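Local coordinates for bifunctional protein PutA (Bdellovibrio bacteriovorus, PDB 5UR2) that probably carries out both oxidations of proline catabolism, with a flavin for proline and NAD+ for the L-glutamate semialdehyde that follows, at residues B[458-461]-B[465-468]; B[560-565]-B[607-612]; B[601-606]-B[937-942]; B[637-642]-B[646-651]; B[652-657]-B[962-967]. One frame throughout, in Å; residues are numbered along the deposited sequence.

How the interactions relate
Interactions 2 to 5 lie in the aldehyde dehydrogenase half of the chain; interaction 1 lies in the connecting loop that leads to it from the proline dehydrogenase barrel. Helix 587-611 serves interactions 2 and 3, whose centres are 11 Å apart, and helix 646-657 serves interactions 4 and 5, 15 Å apart; strands 623-638 and 965-973, neighbours in one sheet, back that second pair. Interaction 1 comes first in the chain and touches interaction 3 through N467 and F465. Interactions 3 and 5 bring residues beyond 930 back to helices some 300 residues earlier, and both touch the second subunit. Connector, helices, sheet and dimer surface are thus linked through direct contacts.

Interaction 1: B[458-461]-B[465-468]; sequences IPKK and FYNE
K460 lies over one face of the Y466 ring while the backbone of the next residue, K461, reaches the ring's hydroxyl, and those two meetings make up nearly the whole contact. The tight part is aliphatic. K460 CB comes within 3.6 Å of Y466 CE1, and K460 CG stands over the face in a CH-pi contact, 4.1 Å from the centroid of the Y466 ring. The lysine and the tyrosine side chains run past one another in opposite directions, one starting where the other ends. At the far end K460 bends at its last torsion (chi4 -32°), which keeps the ammonium above the ring, near its CG end: NZ is 4.6 Å from the centroid of the Y466 ring, an off-centre cation-pi contact. The hydroxyl is held as an acceptor, since K461 N donates to Y466 OH over 2.9 Å at 153°.

The other side is looser. K461 crosses the tyrosine at about a right angle, rests CB 3.7 Å from Y466 OH, and then carries its extended chain away; both lysines are exposed to solvent. The neighbouring F465 turns the opposite way and meets Y603 of helix 587-611 edge-to-face. Such an irregular chain, in which Y466 meets the preceding residues K460 and K461, belongs here to the connector that leads from the proline dehydrogenase barrel to the aldehyde dehydrogenase module of a bifunctional PutA.

Interaction 2: B[560-565]-B[607-612]; sequences LVDKLA and HMRELQ
R609 and D562 join two helices of the aldehyde dehydrogenase fold, 587-611 and 554-570, by a salt bridge at their partly exposed flank. The arginine's CB points toward the other helix, and CG, anti to the carbonyl carbon (chi1 -73°), starts the chain on a line that the stretched run from CG to NE carries across the gap to the aspartate; on the way the side chain packs on A558 of helix 554-570. NE is taken by E555, a second carboxylate from that helix. Beyond it, NH1 makes the strong bond of the contact, 2.6 Å to D562 OD2 at 159°, reaching the oxygen on its syn side though somewhat out of the carboxylate plane. NH2 also leans on D562 OD2, but weakly, at 3.2 Å and a poor angle of 130°. One oxygen therefore receives both terminal nitrogens, with the two flat groups nearly coplanar. D562 OD1 turns to R602 in a long, weak ion pair. E555 on NE and D562 on the terminal nitrogens probably restrict the rotation of the guanidinium. At the arginine's other end, Q612 NE2 donates to R609 O over 3.0 Å, in the carbonyl plane and on a lone pair.

Interaction 3: B[601-606]-B[937-942]; sequences CRYYAR and MVDRHP
Y603 sends its side chain from helix 587-611 onto V938 and D939, and these three residues account for almost all of the buried surface. The tyrosine's CG is anti to its own backbone N (chi1 -176°), an orientation that carries the ring out toward the 937-942 loop. V938 CG1 wedges in near the root of the side chain, 3.5 Å from Y603 CB and as close to Y603 CG. Further out, the D939 side chain runs at about a right angle to that of Y603, its carboxylate plane turned 42° from the ring; its OD1 sits near the ring plane, 3.7 Å from Y603 CE1. D939 is the corner of a classic gamma turn, with positive phi (73°) and R940 N donating to V938 O at 2.8 Å. Backbone bonds between D939 and G956 hold the turn too, and D939 packs on G618 of the second subunit. V938 lies about 11 Å, side chain to side chain, from E746, a predicted active-site residue. A water closes the polar end of the contact, donating to D939 OD1 at 2.8 Å and lying 2.7 Å from Y603 OH, in the plane of the tyrosine ring.

Interaction 4: B[637-642]-B[646-651]; sequences VIAPWN and AILAGM
V637, near the end of strand 623-638, and A639 just after it meet L648 and M651 on the helix that follows in a beta-alpha-beta crossover of the Rossmann-type domain. L648 has CG anti to its backbone N (chi1 174°), and this brings CD1 to A639 CB at 3.6 Å and to V637 CG1 at 3.9 Å. M651 differs: CG is anti to the carbonyl carbon (chi1 -66°) and the chain then runs straight on, so that CB and SD lie against V637 CG1 and the methyl CE ends 4.1 Å from I638 O. Nearer the start of the helix, I647 turns its CG2 branch to P640 CD at 3.6 Å, the two side chains crossing at about a right angle, while its CD1 also reaches the proline ring. N642 points its ND2 to the backbone O of Q778, and its side chain is about 5 Å from that of C780, a predicted active-site residue. No direct hydrogen bond joins the two segments, and the side-chain contact is mainly apolar; the polar link between them is left to one water, which donates to P640 O at 2.8 Å and accepts a weak bond from L648 N.

Interaction 5: B[652-657]-B[962-967]; sequences VTAAAV and KQYMEP
Y964 O and A655 O share one donor: the ND2 of N660, just beyond the end of helix 646-657, bonds to both, and so ties the two segments together at the backbone. Beside this clasp the Y964 ring lies against the helix. Its CG is anti to the carbonyl carbon (chi1 -65°), which sends the ring toward the two alanines. A654 CB stands over the face in a CH-pi contact, 4.2 Å from the centroid of the Y964 ring and 27° off its normal; its closest ring atom is Y964 CE1, at 3.8 Å. A655 lies nearer the CD2 side of the ring, with CB 3.6 Å from Y964 CD2 and its CA equally close to that atom. A655 N also lies above the face, offset toward the rim. With alanines at both places the aromatic ring comes right up to the helix backbone: the CA atoms of A655 and Y964 are 5.7 Å apart.

The helix is the first crossover helix of the Rossmann-type domain, and the chain after Y964 leads on into strand 965-973, which runs antiparallel to strand 623-638 in the same sheet. A655 also touches T635 on strand 623-638, so the alanine is wedged between sheet and tyrosine. All three touching residues are buried. The polar end of the tyrosine is provided for as well, its OH being hydrogen-bonded to the hydroxyl of Y960, whose ring meets that of Y964 at a steep angle. K962, two residues before the tyrosine, forms a salt bridge through NZ with D959 of the second subunit.

Interaction 1: B[458-461]-B[465-468]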
# COMPACT_ATOMS: atom_id res chain seq x y z
N ILE B 458 -14.50 -19.91 -16.07
CA ILE B 458 -13.12 -19.56 -15.73
C ILE B 458 -12.96 -19.54 -14.21
O ILE B 458 -13.67 -18.80 -13.52
CB ILE B 458 -12.73 -18.21 -16.35
CG1 ILE B 458 -12.83 -18.27 -17.87
CG2 ILE B 458 -11.31 -17.81 -15.92
CD1 ILE B 458 -12.55 -16.95 -18.56
N PRO B 459 -12.04 -20.33 -13.65
CA PRO B 459 -11.89 -20.37 -12.18
C PRO B 459 -11.38 -19.05 -11.62
O PRO B 459 -10.46 -18.43 -12.15
CB PRO B 459 -10.88 -21.50 -11.96
CG PRO B 459 -10.15 -21.65 -13.28
CD PRO B 459 -11.08 -21.20 -14.36
N LYS B 460 -12.01 -18.61 -10.52
CA LYS B 460 -11.61 -17.38 -9.84
C LYS B 460 -10.38 -17.65 -8.99
O LYS B 460 -10.42 -18.53 -8.12
CB LYS B 460 -12.75 -16.88 -8.96
CG LYS B 460 -13.96 -16.29 -9.67
CD LYS B 460 -14.93 -15.72 -8.62
CE LYS B 460 -16.26 -15.27 -9.22
NZ LYS B 460 -16.11 -14.75 -10.60
N LYS B 461 -9.31 -16.90 -9.21
CA LYS B 461 -8.16 -17.00 -8.33
C LYS B 461 -8.58 -16.56 -6.93
O LYS B 461 -9.25 -15.52 -6.79
CB LYS B 461 -7.00 -16.14 -8.82
CG LYS B 461 -6.51 -16.51 -10.20
CD LYS B 461 -5.60 -15.41 -10.74
CE LYS B 461 -5.37 -15.57 -12.23
NZ LYS B 461 -4.74 -14.33 -12.77
N PHE B 465 -10.02 -9.77 -6.63
CA PHE B 465 -11.28 -9.08 -6.90
C PHE B 465 -11.72 -9.31 -8.34
O PHE B 465 -10.92 -9.21 -9.27
CB PHE B 465 -11.13 -7.57 -6.69
CG PHE B 465 -12.33 -6.79 -7.13
CD1 PHE B 465 -13.41 -6.61 -6.26
CD2 PHE B 465 -12.38 -6.22 -8.40
CE1 PHE B 465 -14.52 -5.89 -6.66
CE2 PHE B 465 -13.49 -5.49 -8.81
CZ PHE B 465 -14.57 -5.33 -7.94
N TYR B 466 -13.02 -9.54 -8.52
CA TYR B 466 -13.64 -9.64 -9.84
C TYR B 466 -14.80 -8.67 -9.93
O TYR B 466 -15.55 -8.49 -8.96
CB TYR B 466 -14.13 -11.08 -10.15
CG TYR B 466 -12.98 -12.03 -10.32
CD1 TYR B 466 -12.43 -12.71 -9.22
CD2 TYR B 466 -12.40 -12.21 -11.57
CE1 TYR B 466 -11.33 -13.56 -9.38
CE2 TYR B 466 -11.31 -13.08 -11.75
CZ TYR B 466 -10.78 -13.74 -10.65
OH TYR B 466 -9.69 -14.57 -10.85
N ASN B 467 -14.94 -8.04 -11.09
CA ASN B 467 -16.07 -7.16 -11.33
C ASN B 467 -17.35 -7.95 -11.58
O ASN B 467 -17.33 -9.05 -12.13
CB ASN B 467 -15.78 -6.27 -12.53
CG ASN B 467 -14.63 -5.34 -12.29
OD1 ASN B 467 -13.46 -5.70 -12.49
ND2 ASN B 467 -14.94 -4.11 -11.89
N GLU B 468 -18.47 -7.34 -11.23
CA GLU B 468 -19.78 -7.93 -11.49
C GLU B 468 -20.08 -7.99 -12.99
O GLU B 468 -19.97 -6.97 -13.69
CB GLU B 468 -20.84 -7.11 -10.77
CG GLU B 468 -22.26 -7.54 -11.07
CD GLU B 468 -22.67 -8.82 -10.36
OE1 GLU B 468 -21.98 -9.25 -9.40
OE2 GLU B 468 -23.68 -9.40 -10.77

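Interaction 2: B[560-565]-B[607-612]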
# COMPACT_ATOMS: atom_id res chain seq x y z
N LEU B 560 -21.76 -6.37 6.31
CA LEU B 560 -22.95 -5.57 6.02
C LEU B 560 -22.89 -5.01 4.61
O LEU B 560 -23.90 -5.01 3.88
CB LEU B 560 -23.10 -4.44 7.05
CG LEU B 560 -23.69 -4.90 8.39
CD1 LEU B 560 -23.70 -3.81 9.45
CD2 LEU B 560 -25.11 -5.41 8.17
N VAL B 561 -21.71 -4.56 4.19
CA VAL B 561 -21.52 -4.03 2.84
C VAL B 561 -21.66 -5.13 1.79
O VAL B 561 -22.20 -4.91 0.69
CB VAL B 561 -20.17 -3.31 2.75
CG1 VAL B 561 -19.86 -2.93 1.29
CG2 VAL B 561 -20.24 -2.08 3.63
N ASP B 562 -21.18 -6.34 2.10
CA ASP B 562 -21.39 -7.47 1.20
C ASP B 562 -22.87 -7.80 1.06
O ASP B 562 -23.35 -8.11 -0.03
CB ASP B 562 -20.63 -8.71 1.68
CG ASP B 562 -19.19 -8.74 1.18
OD1 ASP B 562 -18.93 -8.30 0.03
OD2 ASP B 562 -18.33 -9.24 1.93
N LYS B 563 -23.62 -7.74 2.17
CA LYS B 563 -25.04 -8.04 2.09
C LYS B 563 -25.75 -7.00 1.23
O LYS B 563 -26.63 -7.35 0.42
CB LYS B 563 -25.67 -8.10 3.48
CG LYS B 563 -27.07 -8.73 3.49
CD LYS B 563 -27.64 -8.87 4.91
CE LYS B 563 -29.06 -9.45 4.91
NZ LYS B 563 -29.71 -9.33 6.25
N LEU B 564 -25.35 -5.73 1.34
CA LEU B 564 -25.90 -4.69 0.47
C LEU B 564 -25.69 -5.05 -1.00
O LEU B 564 -26.62 -4.96 -1.81
CB LEU B 564 -25.26 -3.34 0.80
CG LEU B 564 -25.64 -2.18 -0.13
CD1 LEU B 564 -27.14 -2.00 -0.12
CD2 LEU B 564 -24.91 -0.87 0.24
N ALA B 565 -24.48 -5.49 -1.36
CA ALA B 565 -24.19 -5.92 -2.73
C ALA B 565 -25.07 -7.09 -3.16
O ALA B 565 -25.53 -7.14 -4.31
CB ALA B 565 -22.72 -6.31 -2.86
N HIS B 607 -11.11 -4.30 0.48
CA HIS B 607 -9.98 -3.48 0.92
C HIS B 607 -9.95 -3.33 2.44
O HIS B 607 -8.88 -3.41 3.05
CB HIS B 607 -10.02 -2.12 0.24
CG HIS B 607 -8.69 -1.42 0.18
ND1 HIS B 607 -8.57 -0.10 -0.21
CD2 HIS B 607 -7.44 -1.86 0.45
CE1 HIS B 607 -7.29 0.25 -0.17
NE2 HIS B 607 -6.59 -0.80 0.23
N MET B 608 -11.12 -3.11 3.05
CA MET B 608 -11.15 -2.95 4.50
C MET B 608 -10.67 -4.21 5.19
O MET B 608 -9.98 -4.15 6.22
CB MET B 608 -12.57 -2.60 4.95
CG MET B 608 -12.70 -2.19 6.45
SD MET B 608 -11.87 -0.59 6.76
CE MET B 608 -10.32 -1.09 7.53
N ARG B 609 -10.99 -5.37 4.62
CA ARG B 609 -10.52 -6.64 5.17
C ARG B 609 -9.01 -6.76 5.09
O ARG B 609 -8.40 -7.37 5.98
CB ARG B 609 -11.20 -7.80 4.45
CG ARG B 609 -12.66 -7.96 4.83
CD ARG B 609 -13.33 -9.08 4.03
NE ARG B 609 -14.59 -9.42 4.65
CZ ARG B 609 -15.78 -9.32 4.05
NH1 ARG B 609 -15.86 -8.91 2.79
NH2 ARG B 609 -16.88 -9.65 4.72
N GLU B 610 -8.38 -6.15 4.07
CA GLU B 610 -6.92 -6.08 4.07
C GLU B 610 -6.41 -5.07 5.10
O GLU B 610 -5.49 -5.37 5.86
CB GLU B 610 -6.39 -5.72 2.68
CG GLU B 610 -6.65 -6.74 1.61
CD GLU B 610 -6.16 -6.28 0.25
OE1 GLU B 610 -6.90 -5.53 -0.44
OE2 GLU B 610 -5.02 -6.64 -0.12
N LEU B 611 -6.99 -3.86 5.13
CA LEU B 611 -6.45 -2.78 5.95
C LEU B 611 -6.70 -2.96 7.45
O LEU B 611 -6.11 -2.24 8.25
CB LEU B 611 -7.02 -1.43 5.47
CG LEU B 611 -6.56 -0.99 4.06
CD1 LEU B 611 -7.26 0.27 3.61
CD2 LEU B 611 -5.06 -0.81 3.92
N GLN B 612 -7.58 -3.89 7.86
CA GLN B 612 -7.78 -4.16 9.28
C GLN B 612 -6.55 -4.78 9.92
O GLN B 612 -6.43 -4.76 11.15
CB GLN B 612 -8.97 -5.10 9.51
CG GLN B 612 -8.64 -6.58 9.14
CD GLN B 612 -9.84 -7.50 9.29
OE1 GLN B 612 -10.51 -7.52 10.33
NE2 GLN B 612 -10.14 -8.26 8.23

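Interaction 3: B[601-606]-B[937-942]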
# COMPACT_ATOMS: atom_id res chain seq x y z
N CYS B 601 -19.13 -1.74 -3.52
CA CYS B 601 -19.41 -2.50 -2.31
C CYS B 601 -18.36 -3.58 -2.08
O CYS B 601 -17.72 -3.65 -1.02
CB CYS B 601 -20.79 -3.15 -2.41
SG CYS B 601 -22.17 -2.03 -2.29
N ARG B 602 -18.18 -4.45 -3.08
CA ARG B 602 -17.29 -5.59 -2.87
C ARG B 602 -15.84 -5.14 -2.77
O ARG B 602 -15.08 -5.67 -1.96
CB ARG B 602 -17.47 -6.61 -4.00
CG ARG B 602 -18.90 -7.08 -4.11
CD ARG B 602 -18.92 -8.54 -4.43
NE ARG B 602 -20.26 -9.02 -4.76
CZ ARG B 602 -21.17 -9.40 -3.86
NH1 ARG B 602 -20.91 -9.34 -2.56
NH2 ARG B 602 -22.35 -9.84 -4.28
N TYR B 603 -15.44 -4.15 -3.58
CA TYR B 603 -14.04 -3.71 -3.57
C TYR B 603 -13.69 -3.02 -2.25
O TYR B 603 -12.65 -3.31 -1.65
CB TYR B 603 -13.78 -2.79 -4.75
CG TYR B 603 -12.35 -2.33 -4.91
CD1 TYR B 603 -11.45 -3.04 -5.70
CD2 TYR B 603 -11.89 -1.16 -4.29
CE1 TYR B 603 -10.12 -2.60 -5.88
CE2 TYR B 603 -10.58 -0.72 -4.45
CZ TYR B 603 -9.69 -1.44 -5.25
OH TYR B 603 -8.40 -1.00 -5.41
N TYR B 604 -14.54 -2.11 -1.78
CA TYR B 604 -14.17 -1.44 -0.53
C TYR B 604 -14.29 -2.41 0.64
O TYR B 604 -13.51 -2.32 1.58
CB TYR B 604 -15.02 -0.18 -0.32
CG TYR B 604 -14.77 0.86 -1.40
CD1 TYR B 604 -13.49 1.08 -1.89
CD2 TYR B 604 -15.82 1.59 -1.95
CE1 TYR B 604 -13.24 2.02 -2.89
CE2 TYR B 604 -15.60 2.52 -2.97
CZ TYR B 604 -14.30 2.73 -3.43
OH TYR B 604 -14.06 3.64 -4.43
N ALA B 605 -15.23 -3.36 0.57
CA ALA B 605 -15.29 -4.37 1.63
C ALA B 605 -14.04 -5.23 1.61
O ALA B 605 -13.43 -5.50 2.66
CB ALA B 605 -16.56 -5.22 1.51
N ARG B 606 -13.61 -5.64 0.41
CA ARG B 606 -12.36 -6.40 0.30
C ARG B 606 -11.18 -5.59 0.82
O ARG B 606 -10.34 -6.12 1.55
CB ARG B 606 -12.14 -6.82 -1.16
CG ARG B 606 -10.82 -7.55 -1.42
CD ARG B 606 -10.72 -7.87 -2.93
NE ARG B 606 -9.54 -8.68 -3.25
CZ ARG B 606 -8.31 -8.19 -3.31
NH1 ARG B 606 -8.08 -6.90 -3.07
NH2 ARG B 606 -7.30 -8.99 -3.60
N MET B 937 -13.95 1.11 -14.84
CA MET B 937 -14.48 0.11 -13.92
C MET B 937 -13.62 0.03 -12.66
O MET B 937 -12.40 0.22 -12.71
CB MET B 937 -14.55 -1.27 -14.58
CG MET B 937 -15.40 -1.29 -15.85
SD MET B 937 -15.40 -2.94 -16.58
CE MET B 937 -16.43 -3.86 -15.43
N VAL B 938 -14.27 -0.28 -11.54
CA VAL B 938 -13.56 -0.51 -10.30
C VAL B 938 -12.43 -1.50 -10.52
O VAL B 938 -12.59 -2.50 -11.24
CB VAL B 938 -14.54 -1.01 -9.23
CG1 VAL B 938 -13.78 -1.44 -7.95
CG2 VAL B 938 -15.59 0.07 -8.95
N ASP B 939 -11.28 -1.21 -9.91
CA ASP B 939 -10.07 -2.03 -9.92
C ASP B 939 -9.36 -1.98 -11.27
O ASP B 939 -8.15 -1.79 -11.33
CB ASP B 939 -10.39 -3.48 -9.49
CG ASP B 939 -9.16 -4.37 -9.43
OD1 ASP B 939 -8.21 -4.07 -8.65
OD2 ASP B 939 -9.15 -5.42 -10.13
N ARG B 940 -10.11 -2.11 -12.37
CA ARG B 940 -9.51 -2.09 -13.70
C ARG B 940 -8.99 -0.71 -14.09
O ARG B 940 -7.92 -0.59 -14.69
CB ARG B 940 -10.51 -2.58 -14.75
CG ARG B 940 -11.07 -3.95 -14.50
CD ARG B 940 -11.85 -4.44 -15.69
NE ARG B 940 -12.59 -5.64 -15.34
CZ ARG B 940 -13.32 -6.36 -16.19
NH1 ARG B 940 -13.44 -6.00 -17.47
NH2 ARG B 940 -13.95 -7.43 -15.75
N HIS B 941 -9.75 0.36 -13.80
CA HIS B 941 -9.38 1.72 -14.20
C HIS B 941 -9.69 2.70 -13.07
O HIS B 941 -10.65 3.48 -13.16
CB HIS B 941 -10.12 2.13 -15.48
CG HIS B 941 -10.43 1.00 -16.40
ND1 HIS B 941 -11.68 0.41 -16.46
CD2 HIS B 941 -9.67 0.36 -17.32
CE1 HIS B 941 -11.66 -0.56 -17.36
NE2 HIS B 941 -10.46 -0.61 -17.90
N PRO B 942 -8.89 2.70 -12.01
CA PRO B 942 -9.15 3.62 -10.90
C PRO B 942 -9.27 5.05 -11.42
O PRO B 942 -8.44 5.51 -12.21
CB PRO B 942 -7.93 3.43 -10.00
CG PRO B 942 -7.48 2.03 -10.29
CD PRO B 942 -7.67 1.90 -11.79
O HOH W 1 -6.88 -1.91 -7.43

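Interaction 4: B[637-642]-B[646-651]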
# COMPACT_ATOMS: atom_id res chain seq x y z
N VAL B 637 -21.96 13.16 2.45
CA VAL B 637 -21.91 12.62 1.09
C VAL B 637 -22.86 13.43 0.21
O VAL B 637 -24.08 13.42 0.42
CB VAL B 637 -22.26 11.13 1.08
CG1 VAL B 637 -22.45 10.63 -0.35
CG2 VAL B 637 -21.16 10.33 1.79
N ILE B 638 -22.30 14.12 -0.78
CA ILE B 638 -23.06 14.97 -1.69
C ILE B 638 -22.82 14.42 -3.09
O ILE B 638 -21.76 14.64 -3.69
CB ILE B 638 -22.67 16.44 -1.55
CG1 ILE B 638 -22.88 16.86 -0.09
CG2 ILE B 638 -23.45 17.36 -2.51
CD1 ILE B 638 -22.85 18.34 0.11
N ALA B 639 -23.81 13.69 -3.61
CA ALA B 639 -23.62 12.81 -4.76
C ALA B 639 -24.31 13.37 -6.00
O ALA B 639 -25.29 14.11 -5.89
CB ALA B 639 -24.16 11.40 -4.48
N PRO B 640 -23.82 13.04 -7.17
CA PRO B 640 -24.43 13.56 -8.41
C PRO B 640 -25.58 12.69 -8.90
O PRO B 640 -25.92 11.69 -8.26
CB PRO B 640 -23.26 13.54 -9.40
CG PRO B 640 -22.52 12.29 -8.99
CD PRO B 640 -22.63 12.22 -7.45
N TRP B 641 -26.20 13.09 -10.01
CA TRP B 641 -27.32 12.35 -10.59
C TRP B 641 -26.92 11.47 -11.77
O TRP B 641 -27.71 10.61 -12.16
CB TRP B 641 -28.42 13.32 -11.05
CG TRP B 641 -27.88 14.47 -11.84
CD1 TRP B 641 -27.57 15.72 -11.38
CD2 TRP B 641 -27.53 14.46 -13.24
NE1 TRP B 641 -27.07 16.50 -12.41
CE2 TRP B 641 -27.03 15.74 -13.55
CE3 TRP B 641 -27.59 13.49 -14.25
CZ2 TRP B 641 -26.59 16.08 -14.83
CZ3 TRP B 641 -27.16 13.82 -15.52
CH2 TRP B 641 -26.66 15.10 -15.80
N ASN B 642 -25.74 11.67 -12.37
CA ASN B 642 -25.49 11.02 -13.66
C ASN B 642 -25.10 9.55 -13.53
O ASN B 642 -25.29 8.79 -14.48
CB ASN B 642 -24.44 11.79 -14.46
CG ASN B 642 -23.06 11.70 -13.86
OD1 ASN B 642 -22.89 11.61 -12.64
ND2 ASN B 642 -22.05 11.76 -14.72
N ALA B 646 -24.35 4.20 -8.45
CA ALA B 646 -22.97 3.74 -8.31
C ALA B 646 -22.11 4.73 -7.52
O ALA B 646 -21.47 4.36 -6.53
CB ALA B 646 -22.36 3.47 -9.69
N ILE B 647 -22.07 6.00 -7.94
CA ILE B 647 -21.17 6.95 -7.28
C ILE B 647 -21.62 7.19 -5.84
O ILE B 647 -20.82 7.11 -4.90
CB ILE B 647 -21.09 8.25 -8.09
CG1 ILE B 647 -20.32 7.98 -9.40
CG2 ILE B 647 -20.43 9.35 -7.25
CD1 ILE B 647 -20.09 9.21 -10.31
N LEU B 648 -22.91 7.44 -5.65
CA LEU B 648 -23.48 7.55 -4.32
C LEU B 648 -23.15 6.32 -3.46
O LEU B 648 -22.69 6.46 -2.32
CB LEU B 648 -25.00 7.74 -4.43
CG LEU B 648 -25.79 7.73 -3.12
CD1 LEU B 648 -25.38 8.89 -2.22
CD2 LEU B 648 -27.29 7.71 -3.37
N ALA B 649 -23.35 5.11 -4.00
CA ALA B 649 -23.06 3.91 -3.21
C ALA B 649 -21.57 3.78 -2.87
O ALA B 649 -21.21 3.38 -1.76
CB ALA B 649 -23.54 2.66 -3.94
N GLY B 650 -20.70 4.10 -3.83
CA GLY B 650 -19.27 4.04 -3.56
C GLY B 650 -18.84 4.98 -2.43
O GLY B 650 -18.04 4.62 -1.57
N MET B 651 -19.34 6.22 -2.45
CA MET B 651 -19.02 7.16 -1.37
C MET B 651 -19.55 6.64 -0.04
O MET B 651 -18.82 6.62 0.96
CB MET B 651 -19.62 8.54 -1.68
CG MET B 651 -19.03 9.28 -2.88
SD MET B 651 -20.09 10.70 -3.33
CE MET B 651 -18.93 11.77 -4.17
O HOH W 2 -24.49 9.51 -7.35

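Interaction 5: B[652-657]-B[962-967]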
# COMPACT_ATOMS: atom_id res chain seq x y z
N VAL B 652 -20.80 6.18 -0.01
CA VAL B 652 -21.43 5.77 1.24
C VAL B 652 -20.77 4.52 1.82
O VAL B 652 -20.51 4.44 3.03
CB VAL B 652 -22.95 5.56 1.05
CG1 VAL B 652 -23.59 4.93 2.30
CG2 VAL B 652 -23.63 6.87 0.77
N THR B 653 -20.53 3.50 0.97
CA THR B 653 -19.95 2.26 1.50
C THR B 653 -18.49 2.45 1.89
O THR B 653 -18.03 1.86 2.88
CB THR B 653 -20.09 1.10 0.51
OG1 THR B 653 -19.47 1.44 -0.73
CG2 THR B 653 -21.53 0.75 0.27
N ALA B 654 -17.74 3.24 1.12
CA ALA B 654 -16.35 3.49 1.50
C ALA B 654 -16.29 4.16 2.87
O ALA B 654 -15.59 3.70 3.76
CB ALA B 654 -15.63 4.35 0.46
N ALA B 655 -17.09 5.22 3.05
CA ALA B 655 -17.12 5.93 4.33
C ALA B 655 -17.55 4.99 5.45
O ALA B 655 -16.90 4.92 6.50
CB ALA B 655 -18.07 7.12 4.24
N ALA B 656 -18.65 4.27 5.25
CA ALA B 656 -19.20 3.45 6.31
C ALA B 656 -18.31 2.24 6.61
O ALA B 656 -18.06 1.93 7.78
CB ALA B 656 -20.62 3.01 5.95
N VAL B 657 -17.81 1.56 5.56
CA VAL B 657 -17.00 0.38 5.84
C VAL B 657 -15.72 0.78 6.57
O VAL B 657 -15.19 0.01 7.37
CB VAL B 657 -16.67 -0.43 4.56
CG1 VAL B 657 -15.41 0.12 3.86
CG2 VAL B 657 -16.46 -1.89 4.91
N LYS B 962 -8.41 4.87 2.12
CA LYS B 962 -7.61 5.54 3.14
C LYS B 962 -7.98 7.01 3.31
O LYS B 962 -7.74 7.59 4.39
CB LYS B 962 -6.12 5.43 2.81
CG LYS B 962 -5.59 3.98 2.85
CD LYS B 962 -4.15 3.95 2.35
CE LYS B 962 -3.59 2.56 2.40
NZ LYS B 962 -2.14 2.56 2.09
N GLN B 963 -8.55 7.65 2.28
CA GLN B 963 -8.98 9.04 2.40
C GLN B 963 -10.08 9.21 3.45
O GLN B 963 -10.29 10.32 3.94
CB GLN B 963 -9.49 9.54 1.05
CG GLN B 963 -8.41 9.75 -0.01
CD GLN B 963 -7.61 11.01 0.25
OE1 GLN B 963 -6.60 10.98 0.94
NE2 GLN B 963 -8.10 12.14 -0.26
N TYR B 964 -10.81 8.14 3.76
CA TYR B 964 -11.85 8.15 4.77
C TYR B 964 -11.33 7.75 6.15
O TYR B 964 -12.14 7.55 7.06
CB TYR B 964 -12.99 7.20 4.35
CG TYR B 964 -13.71 7.67 3.11
CD1 TYR B 964 -13.24 7.34 1.84
CD2 TYR B 964 -14.84 8.47 3.21
CE1 TYR B 964 -13.90 7.78 0.69
CE2 TYR B 964 -15.51 8.90 2.09
CZ TYR B 964 -15.05 8.56 0.83
OH TYR B 964 -15.74 9.02 -0.26
N MET B 965 -10.01 7.67 6.33
CA MET B 965 -9.40 7.17 7.55
C MET B 965 -8.24 8.07 7.94
O MET B 965 -7.87 8.98 7.19
CB MET B 965 -8.95 5.70 7.39
CG MET B 965 -10.13 4.78 7.10
SD MET B 965 -9.76 3.00 7.09
CE MET B 965 -8.48 2.94 5.85
N GLU B 966 -7.71 7.85 9.15
CA GLU B 966 -6.49 8.45 9.65
C GLU B 966 -5.46 7.35 9.90
O GLU B 966 -5.79 6.32 10.50
CB GLU B 966 -6.70 9.23 10.97
CG GLU B 966 -7.46 10.53 10.85
CD GLU B 966 -6.67 11.58 10.12
OE1 GLU B 966 -5.42 11.59 10.28
OE2 GLU B 966 -7.31 12.37 9.39
N PRO B 967 -4.22 7.56 9.49
CA PRO B 967 -3.16 6.62 9.87
C PRO B 967 -2.78 6.83 11.32
O PRO B 967 -2.84 7.94 11.84
CB PRO B 967 -2.00 7.02 8.95
CG PRO B 967 -2.19 8.55 8.81
CD PRO B 967 -3.69 8.75 8.78